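Local structure of N-acetylmuramoyl-L-alanine amidase domain-containing protein SAOUHSC_02979 (Staphylococcus aureus, 5T1Q) at residues K150-S153 and D154-N158; T254-V257 and Y258-K262. The protein probably acts as a secreted peptidoglycan hydrolase with amidase activity, this chain holding its glucosaminidase-family region and its C-terminal CHAP domain. All blocks are in the same frame, centred on the assembly; numbering follows the deposited sequence.

Interaction 1: residues K150-S153 and D154-N158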
ATOM      1  N   LYS A 150      20.946   8.158  -1.915  1.00 45.19           N
ATOM      2  CA  LYS A 150      21.673   9.269  -2.547  1.00 47.03           C
ATOM      3  C   LYS A 150      20.873   9.804  -3.749  1.00 45.55           C
ATOM      4  O   LYS A 150      20.728  11.020  -3.918  1.00 44.56           O
ATOM      5  CB  LYS A 150      23.067   8.775  -2.998  1.00 49.58           C
ATOM      6  CG  LYS A 150      23.982   9.750  -3.747  1.00 52.62           C
ATOM      7  CD  LYS A 150      24.388  10.954  -2.911  1.00 53.98           C
ATOM      8  CE  LYS A 150      25.750  11.503  -3.333  1.00 57.21           C
ATOM      9  NZ  LYS A 150      25.858  11.883  -4.770  1.00 57.96           N
ATOM     10  N   ASP A 151      20.317   8.894  -4.548  1.00 43.48           N
ATOM     11  CA  ASP A 151      19.592   9.287  -5.751  1.00 42.40           C
ATOM     12  C   ASP A 151      18.279  10.019  -5.418  1.00 40.53           C
ATOM     13  O   ASP A 151      17.845  10.911  -6.164  1.00 39.73           O
ATOM     14  CB  ASP A 151      19.353   8.080  -6.655  1.00 42.37           C
ATOM     15  CG  ASP A 151      19.051   8.474  -8.093  1.00 43.08           C
ATOM     16  OD1 ASP A 151      19.601   9.492  -8.562  1.00 43.40           O
ATOM     17  OD2 ASP A 151      18.285   7.747  -8.763  1.00 41.73           O
ATOM     18  N   TYR A 152      17.656   9.658  -4.301  1.00 39.19           N
ATOM     19  CA  TYR A 152      16.446  10.353  -3.850  1.00 37.66           C
ATOM     20  C   TYR A 152      16.784  11.797  -3.515  1.00 38.52           C
ATOM     21  O   TYR A 152      16.087  12.714  -3.934  1.00 37.84           O
ATOM     22  CB  TYR A 152      15.840   9.682  -2.609  1.00 36.87           C
ATOM     23  CG  TYR A 152      14.761  10.521  -1.937  1.00 36.01           C
ATOM     24  CD1 TYR A 152      13.443  10.479  -2.382  1.00 35.27           C
ATOM     25  CD2 TYR A 152      15.070  11.367  -0.872  1.00 36.13           C
ATOM     26  CE1 TYR A 152      12.463  11.247  -1.781  1.00 35.14           C
ATOM     27  CE2 TYR A 152      14.100  12.144  -0.267  1.00 35.85           C
ATOM     28  CZ  TYR A 152      12.798  12.078  -0.724  1.00 35.63           C
ATOM     29  OH  TYR A 152      11.829  12.833  -0.120  1.00 34.82           O
ATOM     30  N   SER A 153      17.852  11.983  -2.738  1.00 40.84           N
ATOM     31  CA  SER A 153      18.288  13.319  -2.334  1.00 43.03           C
ATOM     32  C   SER A 153      18.665  14.158  -3.553  1.00 43.76           C
ATOM     33  O   SER A 153      18.374  15.348  -3.591  1.00 43.93           O
ATOM     34  CB  SER A 153      19.465  13.245  -1.363  1.00 44.80           C
ATOM     35  OG  SER A 153      20.590  12.654  -1.981  1.00 47.59           O
ATOM     36  N   ASP A 154      19.283  13.527  -4.549  1.00 44.66           N
ATOM     37  CA  ASP A 154      19.648  14.219  -5.786  1.00 46.70           C
ATOM     38  C   ASP A 154      18.418  14.657  -6.571  1.00 44.83           C
ATOM     39  O   ASP A 154      18.425  15.723  -7.182  1.00 44.97           O
ATOM     40  CB  ASP A 154      20.555  13.348  -6.667  1.00 49.74           C
ATOM     41  CG  ASP A 154      21.979  13.225  -6.114  1.00 53.65           C
ATOM     42  OD1 ASP A 154      22.285  13.844  -5.071  1.00 55.62           O
ATOM     43  OD2 ASP A 154      22.804  12.519  -6.738  1.00 57.11           O
ATOM     44  N   LEU A 155      17.364  13.841  -6.548  1.00 42.48           N
ATOM     45  CA  LEU A 155      16.126  14.179  -7.251  1.00 41.15           C
ATOM     46  C   LEU A 155      15.457  15.395  -6.619  1.00 40.51           C
ATOM     47  O   LEU A 155      15.058  16.323  -7.324  1.00 41.37           O
ATOM     48  CB  LEU A 155      15.149  13.000  -7.247  1.00 40.15           C
ATOM     49  CG  LEU A 155      13.827  13.204  -7.998  1.00 39.75           C
ATOM     50  CD1 LEU A 155      14.070  13.521  -9.462  1.00 41.78           C
ATOM     51  CD2 LEU A 155      12.954  11.973  -7.856  1.00 39.17           C
ATOM     52  N   ILE A 156      15.343  15.389  -5.292  1.00 38.90           N
ATOM     53  CA  ILE A 156      14.709  16.495  -4.570  1.00 38.71           C
ATOM     54  C   ILE A 156      15.477  17.815  -4.741  1.00 40.77           C
ATOM     55  O   ILE A 156      14.868  18.881  -4.865  1.00 40.22           O
ATOM     56  CB  ILE A 156      14.593  16.194  -3.054  1.00 38.15           C
ATOM     57  CG1 ILE A 156      13.730  14.939  -2.789  1.00 37.32           C
ATOM     58  CG2 ILE A 156      14.034  17.393  -2.295  1.00 38.64           C
ATOM     59  CD1 ILE A 156      12.301  15.027  -3.289  1.00 36.33           C
ATOM     60  N   LYS A 157      16.804  17.737  -4.745  1.00 42.51           N
ATOM     61  CA  LYS A 157      17.650  18.936  -4.851  1.00 45.28           C
ATOM     62  C   LYS A 157      17.826  19.457  -6.261  1.00 46.19           C
ATOM     63  O   LYS A 157      17.796  20.658  -6.455  1.00 47.19           O
ATOM     64  CB  LYS A 157      19.023  18.690  -4.205  1.00 46.15           C
ATOM     65  CG  LYS A 157      18.946  18.341  -2.721  1.00 46.10           C
ATOM     66  CD  LYS A 157      18.286  19.420  -1.867  1.00 46.54           C
ATOM     67  CE  LYS A 157      19.166  20.654  -1.755  1.00 49.40           C
ATOM     68  NZ  LYS A 157      18.521  21.768  -1.009  1.00 50.80           N
ATOM     69  N   ASN A 158      17.981  18.564  -7.240  1.00 47.20           N
ATOM     70  CA  ASN A 158      18.209  18.964  -8.640  1.00 49.35           C
ATOM     71  C   ASN A 158      16.946  19.030  -9.505  1.00 48.98           C
ATOM     72  O   ASN A 158      16.933  19.716 -10.520  1.00 50.25           O
ATOM     73  CB  ASN A 158      19.216  18.012  -9.285  1.00 51.53           C
ATOM     74  CG  ASN A 158      20.524  17.946  -8.521  1.00 53.47           C
ATOM     75  OD1 ASN A 158      20.999  18.949  -8.004  1.00 55.25           O
ATOM     76  ND2 ASN A 158      21.111  16.759  -8.448  1.00 54.84           N
TER

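Interaction 2: residues T254-V257 and Y258-K262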
ATOM      1  N   THR A 254      -7.906  -9.981  -3.557  1.00 18.36           N
ATOM      2  CA  THR A 254      -7.542 -11.381  -3.417  1.00 18.03           C
ATOM      3  C   THR A 254      -6.476 -11.537  -2.338  1.00 18.47           C
ATOM      4  O   THR A 254      -6.623 -12.333  -1.418  1.00 18.43           O
ATOM      5  CB  THR A 254      -7.002 -11.906  -4.756  1.00 17.95           C
ATOM      6  OG1 THR A 254      -6.087 -10.951  -5.278  1.00 17.93           O
ATOM      7  CG2 THR A 254      -8.111 -12.056  -5.763  1.00 17.77           C
ATOM      8  N   TRP A 255      -5.414 -10.751  -2.446  1.00 19.14           N
ATOM      9  CA  TRP A 255      -4.351 -10.758  -1.436  1.00 20.06           C
ATOM     10  C   TRP A 255      -4.892 -10.431  -0.040  1.00 19.06           C
ATOM     11  O   TRP A 255      -4.479 -11.021   0.949  1.00 19.28           O
ATOM     12  CB  TRP A 255      -3.255  -9.739  -1.816  1.00 21.49           C
ATOM     13  CG  TRP A 255      -2.192  -9.567  -0.773  1.00 22.98           C
ATOM     14  CD1 TRP A 255      -1.001 -10.222  -0.697  1.00 24.40           C
ATOM     15  CD2 TRP A 255      -2.236  -8.680   0.352  1.00 23.52           C
ATOM     16  NE1 TRP A 255      -0.295  -9.790   0.406  1.00 25.35           N
ATOM     17  CE2 TRP A 255      -1.035  -8.846   1.063  1.00 24.87           C
ATOM     18  CE3 TRP A 255      -3.173  -7.763   0.819  1.00 23.54           C
ATOM     19  CZ2 TRP A 255      -0.747  -8.131   2.230  1.00 26.04           C
ATOM     20  CZ3 TRP A 255      -2.883  -7.045   1.986  1.00 24.56           C
ATOM     21  CH2 TRP A 255      -1.683  -7.235   2.669  1.00 24.87           C
ATOM     22  N   TYR A 256      -5.804  -9.478   0.041  1.00 18.09           N
ATOM     23  CA  TYR A 256      -6.318  -9.067   1.347  1.00 17.83           C
ATOM     24  C   TYR A 256      -7.064 -10.208   2.027  1.00 17.29           C
ATOM     25  O   TYR A 256      -6.827 -10.478   3.203  1.00 17.17           O
ATOM     26  CB  TYR A 256      -7.197  -7.791   1.260  1.00 17.24           C
ATOM     27  CG  TYR A 256      -7.841  -7.488   2.582  1.00 17.49           C
ATOM     28  CD1 TYR A 256      -7.140  -6.803   3.583  1.00 17.77           C
ATOM     29  CD2 TYR A 256      -9.143  -7.934   2.867  1.00 17.01           C
ATOM     30  CE1 TYR A 256      -7.719  -6.557   4.809  1.00 18.05           C
ATOM     31  CE2 TYR A 256      -9.721  -7.711   4.106  1.00 17.04           C
ATOM     32  CZ  TYR A 256      -9.011  -7.019   5.068  1.00 17.57           C
ATOM     33  OH  TYR A 256      -9.580  -6.786   6.284  1.00 17.65           O
ATOM     34  N   VAL A 257      -7.954 -10.877   1.292  1.00 16.63           N
ATOM     35  CA  VAL A 257      -8.720 -11.969   1.886  1.00 16.86           C
ATOM     36  C   VAL A 257      -7.821 -13.154   2.326  1.00 17.96           C
ATOM     37  O   VAL A 257      -8.038 -13.749   3.385  1.00 17.91           O
ATOM     38  CB  VAL A 257      -9.860 -12.428   0.968  1.00 16.28           C
ATOM     39  CG1 VAL A 257     -10.626 -13.572   1.610  1.00 16.19           C
ATOM     40  CG2 VAL A 257     -10.803 -11.265   0.649  1.00 16.07           C
ATOM     41  N   TYR A 258      -6.829 -13.482   1.510  1.00 19.31           N
ATOM     42  CA  TYR A 258      -5.869 -14.518   1.839  1.00 20.95           C
ATOM     43  C   TYR A 258      -5.201 -14.207   3.179  1.00 21.17           C
ATOM     44  O   TYR A 258      -5.156 -15.065   4.066  1.00 20.50           O
ATOM     45  CB  TYR A 258      -4.816 -14.643   0.728  1.00 22.69           C
ATOM     46  CG  TYR A 258      -3.679 -15.604   1.045  1.00 24.92           C
ATOM     47  CD1 TYR A 258      -2.543 -15.168   1.740  1.00 26.50           C
ATOM     48  CD2 TYR A 258      -3.731 -16.933   0.642  1.00 26.32           C
ATOM     49  CE1 TYR A 258      -1.500 -16.046   2.041  1.00 28.73           C
ATOM     50  CE2 TYR A 258      -2.696 -17.816   0.936  1.00 28.34           C
ATOM     51  CZ  TYR A 258      -1.591 -17.370   1.641  1.00 29.75           C
ATOM     52  OH  TYR A 258      -0.567 -18.254   1.915  1.00 35.20           O
ATOM     53  N   ASN A 259      -4.708 -12.971   3.324  1.00 21.93           N
ATOM     54  CA  ASN A 259      -4.027 -12.544   4.566  1.00 23.07           C
ATOM     55  C   ASN A 259      -4.954 -12.418   5.759  1.00 22.81           C
ATOM     56  O   ASN A 259      -4.632 -12.879   6.848  1.00 23.02           O
ATOM     57  CB  ASN A 259      -3.259 -11.237   4.355  1.00 24.21           C
ATOM     58  CG  ASN A 259      -1.955 -11.451   3.599  1.00 26.31           C
ATOM     59  OD1 ASN A 259      -1.901 -11.315   2.382  1.00 28.63           O
ATOM     60  ND2 ASN A 259      -0.937 -11.890   4.299  1.00 28.21           N
ATOM     61  N   ARG A 260      -6.122 -11.827   5.556  1.00 22.51           N
ATOM     62  CA  ARG A 260      -7.055 -11.648   6.661  1.00 22.48           C
ATOM     63  C   ARG A 260      -7.485 -12.991   7.220  1.00 23.39           C
ATOM     64  O   ARG A 260      -7.597 -13.143   8.430  1.00 22.98           O
ATOM     65  CB  ARG A 260      -8.261 -10.812   6.214  1.00 21.74           C
ATOM     66  CG  ARG A 260      -9.297 -10.524   7.295  1.00 21.58           C
ATOM     67  CD  ARG A 260      -8.699  -9.765   8.453  1.00 21.94           C
ATOM     68  NE  ARG A 260      -9.704  -9.324   9.413  1.00 22.09           N
ATOM     69  CZ  ARG A 260      -9.434  -8.691  10.549  1.00 22.48           C
ATOM     70  NH1 ARG A 260      -8.174  -8.432  10.898  1.00 23.20           N
ATOM     71  NH2 ARG A 260     -10.429  -8.326  11.352  1.00 22.86           N
HETATM   72  N   MSE A 261      -7.698 -13.971   6.336  1.00 24.89           N
HETATM   73  CA  MSE A 261      -8.101 -15.324   6.761  1.00 27.14           C
HETATM   74  C   MSE A 261      -7.020 -15.958   7.609  1.00 28.30           C
HETATM   75  O   MSE A 261      -7.314 -16.653   8.585  1.00 27.95           O
HETATM   76  CB  MSE A 261      -8.403 -16.234   5.571  1.00 28.36           C
HETATM   77  CG  MSE A 261      -9.777 -15.919   4.981  1.00 30.23           C
HETATM   78 SE   MSE A 261     -10.112 -17.063   3.403  1.00 32.74          SE
HETATM   79  CE  MSE A 261     -10.977 -18.448   4.488  1.00 32.61           C
ATOM     80  N   LYS A 262      -5.765 -15.745   7.230  1.00 30.44           N
ATOM     81  CA  LYS A 262      -4.637 -16.284   8.005  1.00 33.37           C
ATOM     82  C   LYS A 262      -4.548 -15.768   9.438  1.00 32.27           C
ATOM     83  O   LYS A 262      -4.095 -16.492  10.301  1.00 32.59           O
ATOM     84  CB  LYS A 262      -3.301 -16.066   7.299  1.00 36.65           C
ATOM     85  CG  LYS A 262      -2.890 -17.252   6.460  1.00 40.61           C
ATOM     86  CD  LYS A 262      -1.592 -17.009   5.712  1.00 43.74           C
ATOM     87  CE  LYS A 262      -1.016 -18.327   5.209  1.00 47.08           C
ATOM     88  NZ  LYS A 262      -2.032 -19.171   4.512  1.00 47.65           N
TER

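Interaction 1: residues K150-S153 and D154-N158
Tyr-152 and Ile-156, one helical turn apart, make the apolar part of this contact. Ile-156 lays CG1 over one face of the phenol in a CH-pi contact, 3.9 Å from the ring centroid and displaced toward the rim; its closest ring atom is Tyr-152 CZ, 3.6 Å from Ile-156 CG1. The ring swings forward over the next turn because CG of Tyr-152 stands anti to the backbone N (chi1 168°). Its OH is hydrogen-bonded to Gln-88, the ring stacks with Phe-109, and Val-84 and Met-85 of helix 82-93 pack against it.

Both segments belong to helix 145-158 of the glucosaminidase-family region, a family related to lysozyme. The backbone follows the alpha-helical i to i+4 pattern, from Asp-154 N to Lys-150 O through Lys-157 N to Ser-153 O (3.1 Å).

Among the polar side chains, Ser-153 folds back on its own helix. With OG set between the backbone N and the carbonyl carbon (chi1 63°), it donates to Lys-150 O at 2.5 Å. That oxygen also accepts from Asp-154 N at 3.0 Å, so two donors grip one carbonyl.

Charge is paired at the more exposed side. Lys-150 bends at chi2 and chi4, bringing NZ to 3.7 Å from Asp-154 OD2, a long salt bridge that probably holds only loosely. The carboxylate of buried Asp-151 turns instead to Tyr-142 and Arg-140, while Lys-157 makes a cation-pi contact with Trp-171.

Interaction 2: residues T254-V257 and Y258-K262
Tyr-256 and Arg-260 run side by side on the tightly packed flank of helix 253-262. CB of Arg-260 sits over one face of the phenol, 4.3 Å from the ring centroid, in a CH-pi contact offset toward the rim. Farther out, Arg-260 CD passes 3.8 Å from Tyr-256 OH, and the guanidinium plane is turned 20° from the ring. Outside partners fix both polar ends: the phenol OH is hydrogen-bonded to Ser-330 OG, while Glu-319 and the carbonyl of Lys-237 take Arg-260 NH2. Next to this pair, Val-257 CG1 meets the selenium of selenomethionine Met-261 at 4.0 Å. Both lie against Ala-298, and Met-261 also against Phe-317. With CG anti to its own carbonyl carbon (chi1 -77°), Asn-259 brings that CG over one face of the Trp-255 indole, toward the rim. Beneath these side chains, Arg-260 N binds Tyr-256 O at 2.8 Å. The looser side lies at the partly exposed Lys-262, whose NZ makes a weak 3.1 Å hydrogen bond to Tyr-258 OH. Such a helix, led by a cysteine and packed on an antiparallel sheet, is characteristic of the papain-like CHAP fold; Cys-253, His-314 and Glu-331 have the geometry of a possible catalytic triad.

Overall arrangement
Interactions 1 and 2 are both local, turn-to-turn contacts within single helices, but they lie in different family regions on opposite sides of the chain's centre, about 37 Å apart between centres, and do not touch. Interaction 2 is the more central, and all its touching residues are buried: helix 253-262 packs against sheet strands 298-301 and 314-321. Interaction 1 sits farther out, on helix 145-158, where a buried aromatic flank facing helix 82-93 gives way to a long, more exposed ion pair. Each has an aliphatic group over a tyrosine face. The buried charges of both, Asp-151 and Arg-260, are met from outside the helix; the Lys-150 and Asp-154 pair within one helix is particular to interaction 1.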